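Local coordinates for glycoside Hydrolase (Bacteroides uniformis, PDB 5T9X), which probably hydrolyses agarose as a family 16 glycoside hydrolase in the agarose-degrading pathway of a human intestinal symbiont, at residues Y50-F55 with V331-I336; V152-R157 with E296-I301; V159-V164 with I336-E341; Y167-N172 with N249-V254. All blocks are in the same frame, centred on the assembly; numbering follows the deposited sequence.

Interaction 1: residues Y50-F55 with V331-I336. With NA (sodium ion), chain D.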
# COMPACT_ATOMS: atom_id res chain seq x y z
N TYR A 50 7.35 2.08 -22.32
CA TYR A 50 6.77 1.14 -21.35
C TYR A 50 5.25 1.09 -21.42
O TYR A 50 4.62 2.03 -21.91
CB TYR A 50 7.24 1.53 -19.94
CG TYR A 50 8.77 1.66 -19.79
CD1 TYR A 50 9.54 0.55 -19.44
CD2 TYR A 50 9.42 2.88 -19.98
CE1 TYR A 50 10.92 0.64 -19.30
CE2 TYR A 50 10.80 2.98 -19.85
CZ TYR A 50 11.54 1.84 -19.50
OH TYR A 50 12.92 1.90 -19.34
N GLU A 51 4.66 -0.02 -20.95
CA GLU A 51 3.21 -0.18 -20.70
C GLU A 51 2.55 1.12 -20.30
O GLU A 51 1.52 1.54 -20.86
CB GLU A 51 2.98 -1.15 -19.51
CG GLU A 51 2.97 -2.63 -19.82
CD GLU A 51 2.59 -3.50 -18.62
OE1 GLU A 51 2.75 -3.07 -17.46
OE2 GLU A 51 2.16 -4.67 -18.81
N TRP A 52 3.17 1.76 -19.29
CA TRP A 52 2.62 2.95 -18.64
C TRP A 52 2.69 4.29 -19.36
O TRP A 52 2.11 5.27 -18.88
CB TRP A 52 3.23 3.11 -17.24
CG TRP A 52 4.70 3.26 -17.19
CD1 TRP A 52 5.45 4.26 -17.69
CD2 TRP A 52 5.60 2.39 -16.51
NE1 TRP A 52 6.77 4.06 -17.39
CE2 TRP A 52 6.88 2.90 -16.67
CE3 TRP A 52 5.43 1.21 -15.80
CZ2 TRP A 52 7.99 2.29 -16.15
CZ3 TRP A 52 6.55 0.59 -15.28
CH2 TRP A 52 7.81 1.13 -15.46
N ASP A 53 3.42 4.36 -20.47
CA ASP A 53 3.59 5.62 -21.16
C ASP A 53 2.30 6.13 -21.81
O ASP A 53 2.19 7.31 -22.08
CB ASP A 53 4.75 5.54 -22.17
CG ASP A 53 6.13 5.62 -21.50
OD1 ASP A 53 6.26 6.26 -20.42
OD2 ASP A 53 7.11 5.08 -22.08
N LYS A 54 1.30 5.28 -21.99
CA LYS A 54 -0.02 5.82 -22.31
C LYS A 54 -0.58 6.81 -21.29
O LYS A 54 -1.52 7.54 -21.60
CB LYS A 54 -1.05 4.73 -22.56
CG LYS A 54 -1.33 3.77 -21.43
CD LYS A 54 -2.68 3.05 -21.67
CE LYS A 54 -2.62 1.56 -21.38
NZ LYS A 54 -3.84 0.87 -21.88
N PHE A 55 -0.03 6.81 -20.07
CA PHE A 55 -0.45 7.74 -19.02
C PHE A 55 0.66 8.70 -18.68
O PHE A 55 1.73 8.27 -18.28
CB PHE A 55 -0.79 7.00 -17.75
CG PHE A 55 -1.87 5.94 -17.87
CD1 PHE A 55 -3.18 6.29 -18.06
CD2 PHE A 55 -1.57 4.60 -17.66
CE1 PHE A 55 -4.17 5.32 -18.09
CE2 PHE A 55 -2.55 3.63 -17.71
CZ PHE A 55 -3.86 3.99 -17.91
N VAL A 331 -0.87 -6.13 -8.95
CA VAL A 331 -0.25 -4.89 -9.33
C VAL A 331 0.42 -5.12 -10.66
O VAL A 331 1.35 -5.94 -10.77
CB VAL A 331 0.76 -4.41 -8.29
CG1 VAL A 331 1.53 -3.20 -8.82
CG2 VAL A 331 0.04 -4.06 -7.00
N ASP A 332 -0.06 -4.38 -11.64
CA ASP A 332 0.34 -4.52 -13.04
C ASP A 332 1.67 -3.83 -13.21
O ASP A 332 2.54 -4.32 -13.92
CB ASP A 332 -0.73 -3.86 -13.92
CG ASP A 332 -0.50 -4.02 -15.42
OD1 ASP A 332 0.48 -4.69 -15.88
OD2 ASP A 332 -1.32 -3.42 -16.15
N TRP A 333 1.79 -2.67 -12.60
CA TRP A 333 3.07 -1.99 -12.55
C TRP A 333 3.14 -0.97 -11.43
O TRP A 333 2.11 -0.52 -10.86
CB TRP A 333 3.38 -1.30 -13.88
CG TRP A 333 2.32 -0.43 -14.53
CD1 TRP A 333 1.60 -0.76 -15.60
CD2 TRP A 333 1.95 0.92 -14.20
NE1 TRP A 333 0.77 0.26 -15.97
CE2 TRP A 333 0.97 1.31 -15.12
CE3 TRP A 333 2.34 1.83 -13.21
CZ2 TRP A 333 0.37 2.56 -15.09
CZ3 TRP A 333 1.74 3.07 -13.18
CH2 TRP A 333 0.77 3.43 -14.12
N ILE A 334 4.39 -0.59 -11.16
CA ILE A 334 4.69 0.48 -10.23
C ILE A 334 5.85 1.29 -10.79
O ILE A 334 6.89 0.73 -11.13
CB ILE A 334 4.96 -0.06 -8.81
CG1 ILE A 334 5.13 1.08 -7.83
CG2 ILE A 334 6.19 -0.97 -8.75
CD1 ILE A 334 5.14 0.60 -6.39
N ARG A 335 5.65 2.60 -10.91
CA ARG A 335 6.61 3.50 -11.53
C ARG A 335 6.96 4.65 -10.61
O ARG A 335 6.13 5.08 -9.84
CB ARG A 335 6.07 4.00 -12.87
CG ARG A 335 4.91 4.95 -12.80
CD ARG A 335 4.46 5.29 -14.20
NE ARG A 335 3.29 6.16 -14.21
CZ ARG A 335 2.90 6.92 -15.23
NH1 ARG A 335 3.62 6.99 -16.35
NH2 ARG A 335 1.77 7.64 -15.14
N ILE A 336 8.19 5.14 -10.74
CA ILE A 336 8.81 6.09 -9.81
C ILE A 336 9.61 7.09 -10.63
O ILE A 336 10.44 6.69 -11.44
CB ILE A 336 9.79 5.35 -8.89
CG1 ILE A 336 9.11 4.16 -8.23
CG2 ILE A 336 10.36 6.26 -7.82
CD1 ILE A 336 10.02 3.41 -7.30
NA NA D . 2.56 -5.34 -16.09
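Trp52 and Trp333 mark the closest backbone approach, with CA atoms 7.9 Å apart. Residues 52-54 have helical backbone angles within the loop before strand 65-69, and no backbone-to-backbone bond joins them to strand 329-341: side chains, the carbonyl of Phe55 and the sodium make the contact. That strand carries a classic beta bulge, in which Asp332 and Trp333 both face Tyr167 on the neighbouring strand. At the bulge Asp332 gives the sodium both backbone O and OD1, the latter 2.2 Å from the metal. Glu51 reaches the same ion with both carboxylate oxygens, OE1 lying 2.7 Å from the sodium; Asp75, Asn77 and Gly118 complete the site. Trp52 CB sits over the face of the Trp333 six-membered ring, 3.6 Å from CE2, and its indole edge turns toward Trp333 in an offset edge-to-face pair (planes at 66°). With CG lodged between backbone N and carbonyl carbon (chi1 60°), one indole face receives Arg335 CD, 3.6 Å from Trp52 CG. Arg335 runs on extended to its guanidinium, whose NH1 (3.0 Å) and NH2 (3.2 Å) both grip Phe55 O, while NH2 also forms a salt bridge with Glu165. A methionine at Arg335 would probably leave Phe55 O without both donors and Glu165 without its countercharge. Glu51 OE1 and Asp332 OD1 lie 3.2 Å apart, so the sodium probably offsets a carboxylate repulsion.

Interaction 2: residues V152-R157 with E296-I301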
# COMPACT_ATOMS: atom_id res chain seq x y z
N VAL A 152 5.89 -7.66 0.07
CA VAL A 152 7.01 -7.36 -0.80
C VAL A 152 7.65 -6.05 -0.35
O VAL A 152 6.96 -5.11 0.06
CB VAL A 152 6.49 -7.26 -2.24
CG1 VAL A 152 7.46 -6.57 -3.18
CG2 VAL A 152 6.17 -8.65 -2.76
N THR A 153 8.97 -5.98 -0.45
CA THR A 153 9.74 -4.79 -0.11
C THR A 153 10.74 -4.50 -1.21
O THR A 153 11.41 -5.41 -1.70
CB THR A 153 10.56 -5.00 1.20
OG1 THR A 153 9.67 -5.38 2.25
CG2 THR A 153 11.29 -3.70 1.62
N SER A 154 10.89 -3.21 -1.52
CA SER A 154 11.87 -2.78 -2.51
C SER A 154 13.31 -3.01 -2.06
O SER A 154 13.59 -3.08 -0.86
CB SER A 154 11.68 -1.30 -2.81
OG SER A 154 12.02 -0.55 -1.67
N LYS A 155 14.22 -3.13 -3.02
CA LYS A 155 15.64 -3.30 -2.70
C LYS A 155 16.33 -1.97 -2.51
O LYS A 155 17.30 -1.93 -1.81
CB LYS A 155 16.40 -4.18 -3.71
CG LYS A 155 16.20 -5.67 -3.44
CD LYS A 155 17.22 -6.58 -4.12
CE LYS A 155 17.42 -7.84 -3.26
NZ LYS A 155 17.94 -9.03 -3.98
N THR A 156 15.81 -0.90 -3.12
CA THR A 156 16.33 0.45 -2.92
C THR A 156 15.26 1.36 -2.31
O THR A 156 14.09 1.01 -2.25
CB THR A 156 16.87 1.07 -4.24
OG1 THR A 156 15.79 1.33 -5.15
CG2 THR A 156 17.92 0.15 -4.91
N ARG A 157 15.67 2.55 -1.88
CA ARG A 157 14.77 3.48 -1.20
C ARG A 157 14.54 4.71 -2.00
O ARG A 157 15.28 5.00 -2.88
CB ARG A 157 15.35 3.85 0.14
CG ARG A 157 15.55 2.62 1.00
CD ARG A 157 15.66 2.99 2.46
NE ARG A 157 16.99 2.71 2.99
CZ ARG A 157 17.39 1.54 3.51
NH1 ARG A 157 16.58 0.45 3.57
NH2 ARG A 157 18.63 1.46 3.96
N GLU A 296 14.41 8.60 4.10
CA GLU A 296 14.18 7.79 2.92
C GLU A 296 13.40 6.52 3.26
O GLU A 296 13.48 6.00 4.37
CB GLU A 296 15.51 7.51 2.19
CG GLU A 296 16.57 6.75 2.97
CD GLU A 296 17.83 6.46 2.14
OE1 GLU A 296 18.24 7.36 1.36
OE2 GLU A 296 18.40 5.33 2.30
N MET A 297 12.60 6.03 2.32
CA MET A 297 11.70 4.93 2.62
C MET A 297 11.80 3.75 1.64
O MET A 297 12.08 3.91 0.46
CB MET A 297 10.26 5.45 2.65
CG MET A 297 9.99 6.49 3.71
SD MET A 297 8.31 7.12 3.59
CE MET A 297 8.39 8.55 4.67
N ASP A 298 11.59 2.56 2.21
CA ASP A 298 11.36 1.35 1.46
C ASP A 298 9.96 1.41 0.91
O ASP A 298 9.05 1.96 1.56
CB ASP A 298 11.46 0.14 2.38
CG ASP A 298 12.84 -0.02 3.00
OD1 ASP A 298 13.82 0.25 2.29
OD2 ASP A 298 12.96 -0.42 4.19
N ILE A 299 9.75 0.83 -0.27
CA ILE A 299 8.42 0.69 -0.80
C ILE A 299 7.91 -0.69 -0.44
O ILE A 299 8.62 -1.69 -0.58
CB ILE A 299 8.39 0.92 -2.30
CG1 ILE A 299 8.60 2.41 -2.57
CG2 ILE A 299 7.08 0.47 -2.91
CD1 ILE A 299 9.08 2.67 -3.98
N ILE A 300 6.67 -0.74 0.03
CA ILE A 300 6.07 -1.99 0.46
C ILE A 300 4.74 -2.24 -0.26
O ILE A 300 3.93 -1.34 -0.42
CB ILE A 300 5.89 -2.03 2.00
CG1 ILE A 300 7.21 -1.69 2.70
CG2 ILE A 300 5.42 -3.41 2.48
CD1 ILE A 300 7.08 -1.65 4.19
N ILE A 301 4.55 -3.47 -0.72
CA ILE A 301 3.32 -3.88 -1.33
C ILE A 301 2.90 -5.12 -0.58
O ILE A 301 3.70 -6.07 -0.50
CB ILE A 301 3.52 -4.22 -2.83
CG1 ILE A 301 4.17 -3.05 -3.58
CG2 ILE A 301 2.19 -4.58 -3.49
CD1 ILE A 301 4.60 -3.38 -5.00
O HOH W 1 14.72 -0.92 0.34
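Arg157 lies across Glu296, Met297 and Asp298, each part of its side chain meeting a partner there. CB rests 3.3 Å from Met297 O, and CG and CD come close to Asp298 OD1. A bend at chi3 (-114°) turns the guanidinium so that two nitrogens meet different acids at its edge. NE donates to Glu296 OE2 at 3.1 Å, on the anti side of the carboxylate. NH1 makes a straight bond (168°) to the syn lone pair of Asp298 OD1 at 3.0 Å, completing a salt-bridge network. This network lies just beyond the paired part of strands 140-154 and 298-304, antiparallel neighbours in one sheet of the probable beta-sandwich jelly roll of family 16. Val152 and Ile301 form a hydrogen-bonded pair, and Ser154 N continues it to Ile299 O at 2.9 Å. The return bond differs: Ile299 N donates to Ser154 OG, 3.0 Å away, rather than to a backbone carbonyl. Ser154 OG itself donates to Thr156 O at 2.7 Å. Replacing Ser154 by a valine is likely to leave Ile299 N without its acceptor and Thr156 O without this donor. Thr153 CG2 leans on Asp298 CB while OG1 bonds to Tyr95 O.

Interaction 3: residues V159-V164 with I336-E341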
# COMPACT_ATOMS: atom_id res chain seq x y z
N VAL A 159 13.25 8.98 -1.69
CA VAL A 159 13.15 10.13 -0.84
C VAL A 159 12.67 11.27 -1.69
O VAL A 159 12.84 11.24 -2.90
CB VAL A 159 14.50 10.46 -0.16
CG1 VAL A 159 15.51 11.07 -1.14
CG2 VAL A 159 14.27 11.41 1.03
N TYR A 160 12.09 12.27 -1.05
CA TYR A 160 11.58 13.44 -1.75
C TYR A 160 12.72 14.14 -2.52
O TYR A 160 13.86 14.05 -2.07
CB TYR A 160 10.95 14.42 -0.73
CG TYR A 160 11.94 15.23 0.10
CD1 TYR A 160 12.45 16.43 -0.38
CD2 TYR A 160 12.38 14.79 1.34
CE1 TYR A 160 13.37 17.16 0.35
CE2 TYR A 160 13.29 15.53 2.07
CZ TYR A 160 13.80 16.69 1.55
OH TYR A 160 14.68 17.45 2.24
N PRO A 161 12.45 14.80 -3.66
CA PRO A 161 11.14 14.82 -4.35
C PRO A 161 10.96 13.56 -5.21
O PRO A 161 11.92 13.11 -5.84
CB PRO A 161 11.17 16.09 -5.21
CG PRO A 161 12.50 16.69 -5.04
CD PRO A 161 13.39 15.73 -4.29
N VAL A 162 9.77 12.95 -5.19
CA VAL A 162 9.58 11.67 -5.87
C VAL A 162 8.10 11.46 -6.12
O VAL A 162 7.27 11.91 -5.31
CB VAL A 162 10.25 10.50 -5.12
CG1 VAL A 162 9.67 10.30 -3.73
CG2 VAL A 162 10.14 9.20 -5.91
N TYR A 163 7.77 10.87 -7.28
CA TYR A 163 6.40 10.51 -7.61
C TYR A 163 6.36 9.02 -7.72
O TYR A 163 7.14 8.47 -8.46
CB TYR A 163 5.96 11.15 -8.92
CG TYR A 163 4.55 10.80 -9.27
CD1 TYR A 163 3.49 11.26 -8.49
CD2 TYR A 163 4.25 10.00 -10.37
CE1 TYR A 163 2.17 10.93 -8.79
CE2 TYR A 163 2.92 9.67 -10.67
CZ TYR A 163 1.90 10.14 -9.87
OH TYR A 163 0.60 9.84 -10.16
N VAL A 164 5.51 8.38 -6.92
CA VAL A 164 5.39 6.90 -6.92
C VAL A 164 3.95 6.57 -7.25
O VAL A 164 3.05 7.11 -6.59
CB VAL A 164 5.74 6.29 -5.56
CG1 VAL A 164 5.64 4.76 -5.60
CG2 VAL A 164 7.12 6.74 -5.09
N ILE A 336 8.19 5.14 -10.74
CA ILE A 336 8.81 6.09 -9.81
C ILE A 336 9.61 7.09 -10.63
O ILE A 336 10.44 6.69 -11.44
CB ILE A 336 9.79 5.35 -8.89
CG1 ILE A 336 9.11 4.16 -8.23
CG2 ILE A 336 10.36 6.26 -7.82
CD1 ILE A 336 10.02 3.41 -7.30
N TYR A 337 9.36 8.39 -10.41
CA TYR A 337 10.04 9.47 -11.12
C TYR A 337 10.55 10.48 -10.11
O TYR A 337 9.88 10.75 -9.09
CB TYR A 337 9.12 10.23 -12.10
CG TYR A 337 8.49 9.40 -13.21
CD1 TYR A 337 9.05 9.35 -14.50
CD2 TYR A 337 7.31 8.68 -12.98
CE1 TYR A 337 8.47 8.59 -15.52
CE2 TYR A 337 6.74 7.93 -13.99
CZ TYR A 337 7.32 7.89 -15.24
OH TYR A 337 6.74 7.14 -16.20
N LYS A 338 11.71 11.05 -10.41
CA LYS A 338 12.25 12.18 -9.68
C LYS A 338 12.49 13.31 -10.65
O LYS A 338 12.83 13.07 -11.81
CB LYS A 338 13.57 11.82 -9.02
CG LYS A 338 13.51 10.65 -8.06
CD LYS A 338 14.89 10.50 -7.40
CE LYS A 338 14.88 10.78 -5.91
NZ LYS A 338 14.40 12.07 -5.38
N PRO A 339 12.32 14.54 -10.19
CA PRO A 339 12.67 15.71 -10.98
C PRO A 339 14.19 15.90 -11.15
O PRO A 339 14.93 15.74 -10.21
CB PRO A 339 12.05 16.87 -10.20
CG PRO A 339 11.84 16.39 -8.83
CD PRO A 339 11.95 14.89 -8.81
N VAL A 340 14.63 16.20 -12.36
CA VAL A 340 16.03 16.52 -12.68
C VAL A 340 16.06 17.70 -13.66
O VAL A 340 15.03 18.03 -14.28
CB VAL A 340 16.78 15.33 -13.30
CG1 VAL A 340 16.89 14.18 -12.30
CG2 VAL A 340 16.11 14.83 -14.57
N GLU A 341 17.24 18.32 -13.77
CA GLU A 341 17.47 19.45 -14.69
C GLU A 341 17.12 19.09 -16.12
O GLU A 341 17.53 18.02 -16.59
CB GLU A 341 18.94 19.87 -14.68
CG GLU A 341 19.35 20.91 -13.64
CD GLU A 341 20.76 21.47 -13.90
OE1 GLU A 341 20.91 22.64 -14.34
OE2 GLU A 341 21.74 20.72 -13.67
O HOH W 2 15.93 13.64 -3.61
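Lys338 NZ is gripped from three directions. It donates to Pro161 O at 2.7 Å, from above that carbonyl plane, and to Val159 O at 3.0 Å. Its third partner is a water 2.8 Å from NZ, which donates to Tyr160 O. Bends at chi3 (115°) and chi4 (-58°) curl the lysine chain back to the turn, where the Tyr160-Pro161 peptide is cis. Beside it, Pro161 CB packs on Pro339 CG at 3.7 Å. Beyond the prolines, strands 162-169 and 329-341 pair antiparallel, near the end of the latter, in one sheet of the probable family 16 beta-sandwich jelly roll. Tyr163 and Tyr337 form a hydrogen-bonded pair, with Tyr163 N 2.8 Å from Tyr337 O. Their side chains share a sheet face, where Tyr337 CD2 meets the edge of the Tyr163 ring, while Tyr163 OH bonds to Glu165. On the other face the CG2 methyls of Val162 and Ile336 lie 3.5 Å apart. Two residues beyond the Tyr163-Tyr337 pair, Pro161 lies opposite Pro339, which has no N-H to offer Pro161 O; its CD lies 3.5 Å from that oxygen instead. The lysine ammonium thus supplies by side chain the donor that the proline backbone lacks.

Interaction 4: residues Y167-N172 with N249-V254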
# COMPACT_ATOMS: atom_id res chain seq x y z
N TYR A 167 -0.42 0.88 -10.48
CA TYR A 167 -1.59 0.52 -11.27
C TYR A 167 -2.00 -0.86 -10.73
O TYR A 167 -1.25 -1.86 -10.89
CB TYR A 167 -1.22 0.43 -12.75
CG TYR A 167 -2.38 0.38 -13.73
CD1 TYR A 167 -3.42 1.29 -13.63
CD2 TYR A 167 -2.39 -0.51 -14.81
CE1 TYR A 167 -4.45 1.30 -14.54
CE2 TYR A 167 -3.43 -0.52 -15.72
CZ TYR A 167 -4.46 0.41 -15.59
OH TYR A 167 -5.54 0.47 -16.44
N ALA A 168 -3.14 -0.88 -10.06
CA ALA A 168 -3.47 -2.00 -9.20
C ALA A 168 -4.95 -2.28 -9.17
O ALA A 168 -5.80 -1.38 -9.33
CB ALA A 168 -3.01 -1.68 -7.80
N LYS A 169 -5.25 -3.54 -8.91
CA LYS A 169 -6.62 -3.99 -8.77
C LYS A 169 -6.80 -4.52 -7.35
O LYS A 169 -6.34 -5.61 -7.01
CB LYS A 169 -6.92 -5.07 -9.80
CG LYS A 169 -8.35 -5.53 -9.83
CD LYS A 169 -8.54 -6.43 -11.05
CE LYS A 169 -9.98 -6.53 -11.51
NZ LYS A 169 -10.73 -7.31 -10.50
N ILE A 170 -7.52 -3.74 -6.56
CA ILE A 170 -7.72 -4.04 -5.16
C ILE A 170 -8.47 -5.36 -5.00
O ILE A 170 -9.43 -5.64 -5.72
CB ILE A 170 -8.49 -2.88 -4.50
CG1 ILE A 170 -7.55 -1.67 -4.36
CG2 ILE A 170 -9.05 -3.28 -3.15
CD1 ILE A 170 -8.29 -0.36 -4.32
N ALA A 171 -8.03 -6.18 -4.05
CA ALA A 171 -8.61 -7.50 -3.90
C ALA A 171 -10.07 -7.41 -3.47
O ALA A 171 -10.42 -6.58 -2.65
CB ALA A 171 -7.81 -8.32 -2.90
N ASN A 172 -10.90 -8.30 -4.03
CA ASN A 172 -12.30 -8.43 -3.63
C ASN A 172 -12.38 -9.30 -2.36
O ASN A 172 -12.84 -10.42 -2.38
CB ASN A 172 -13.11 -9.02 -4.78
CG ASN A 172 -14.62 -9.09 -4.50
OD1 ASN A 172 -15.15 -8.59 -3.51
ND2 ASN A 172 -15.31 -9.73 -5.39
N ASN A 249 -13.31 -3.32 -8.92
CA ASN A 249 -13.76 -3.78 -10.22
C ASN A 249 -12.78 -3.60 -11.36
O ASN A 249 -12.99 -4.17 -12.41
CB ASN A 249 -15.11 -3.13 -10.59
CG ASN A 249 -16.25 -3.61 -9.69
OD1 ASN A 249 -16.19 -4.66 -9.07
ND2 ASN A 249 -17.30 -2.82 -9.63
N ASP A 250 -11.75 -2.81 -11.18
CA ASP A 250 -10.78 -2.63 -12.24
C ASP A 250 -9.40 -2.23 -11.71
O ASP A 250 -9.23 -2.03 -10.50
CB ASP A 250 -11.31 -1.60 -13.23
CG ASP A 250 -11.04 -1.98 -14.68
OD1 ASP A 250 -9.88 -2.40 -15.03
OD2 ASP A 250 -12.01 -1.87 -15.47
N PHE A 251 -8.43 -2.15 -12.63
CA PHE A 251 -7.14 -1.52 -12.39
C PHE A 251 -7.30 -0.00 -12.32
O PHE A 251 -8.08 0.58 -13.07
CB PHE A 251 -6.10 -1.92 -13.45
CG PHE A 251 -5.64 -3.34 -13.30
CD1 PHE A 251 -4.53 -3.65 -12.50
CD2 PHE A 251 -6.34 -4.39 -13.91
CE1 PHE A 251 -4.11 -4.97 -12.33
CE2 PHE A 251 -5.95 -5.72 -13.74
CZ PHE A 251 -4.81 -6.01 -12.95
N HIS A 252 -6.64 0.61 -11.33
CA HIS A 252 -6.62 2.08 -11.18
C HIS A 252 -5.20 2.52 -10.85
O HIS A 252 -4.46 1.79 -10.20
CB HIS A 252 -7.58 2.54 -10.09
CG HIS A 252 -9.01 2.37 -10.45
ND1 HIS A 252 -9.72 3.34 -11.13
CD2 HIS A 252 -9.86 1.34 -10.25
CE1 HIS A 252 -10.96 2.92 -11.32
NE2 HIS A 252 -11.07 1.71 -10.80
N ARG A 253 -4.85 3.70 -11.35
CA ARG A 253 -3.64 4.37 -10.94
C ARG A 253 -3.90 5.14 -9.64
O ARG A 253 -4.81 5.95 -9.56
CB ARG A 253 -3.21 5.38 -12.00
CG ARG A 253 -2.61 4.81 -13.28
CD ARG A 253 -2.43 5.98 -14.25
NE ARG A 253 -3.73 6.37 -14.78
CZ ARG A 253 -4.06 7.56 -15.27
NH1 ARG A 253 -3.22 8.58 -15.27
NH2 ARG A 253 -5.29 7.72 -15.75
N VAL A 254 -3.08 4.88 -8.63
CA VAL A 254 -2.99 5.73 -7.45
C VAL A 254 -1.52 6.05 -7.20
O VAL A 254 -0.70 5.14 -7.10
CB VAL A 254 -3.52 5.04 -6.19
CG1 VAL A 254 -3.65 6.06 -5.05
CG2 VAL A 254 -4.83 4.33 -6.50
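Tyr167 and Phe251 meet through the CB of the phenylalanine, which sits over one face of the tyrosine ring, 3.6 Å from CZ. The two rings themselves are oblique, with planes 37° apart. Arg253 N lies near the ring plane at the edge of the tyrosine, and Arg253 CG comes 3.6 Å from Tyr167 CD1 on the side opposite Phe251 CB. The Phe251 ring in turn receives an aliphatic chain: Lys169 CB stands over its centre, 3.7 Å from the centroid. With CG anti to the backbone N (chi1 -175°), the lysine then crosses the ring, placing CD 3.8 Å from Phe251 CE2.

Behind these side chains, strands 162-169 and 252-260 pair antiparallel in one sheet of the probable jelly-roll sandwich, next to the Trp333 bulge that carries the sodium ligand Asp332. Ala168 and His252 form the hydrogen-bonded pair, with Ala168 N 3.0 Å from His252 O and His252 N 2.9 Å from Ala168 O. Further out, Asp269 takes both His252 ND1 and Arg253 N, and Trp333 stacks with Tyr167. Asp250 OD1 accepts from Phe251 N at 2.8 Å, fixing the backbone just before Phe251.

The interlock is therefore largely CH-pi and apolar, while the polar grip falls to the backbone pair and Asp269. Lys169 thus serves both ways: its methylenes lie on the ring while NZ bonds to Arg248 O.

Overall arrangement
Along the chain, interactions 1 and 3 overlap on strand 329-341 and share Ile336; their centres are about 15 Å apart. Strand 162-169 links interaction 3 to interaction 4, whose centres lie about 23 Å apart, so one antiparallel sheet runs through all three. Interaction 2 belongs to the other sheet, yet Ile299 and Ile301 pack against Ile334, Ile336 and Val331, joining the two layers as expected of a beta sandwich. Interactions 2 and 4 stand on opposite sides of the chain's centre without touching. Interactions 2, 3 and 4 follow one another in their first segments, whereas segment 50-55 comes before them all, so the sodium-bound loop near the N-terminus is fastened to the last strand.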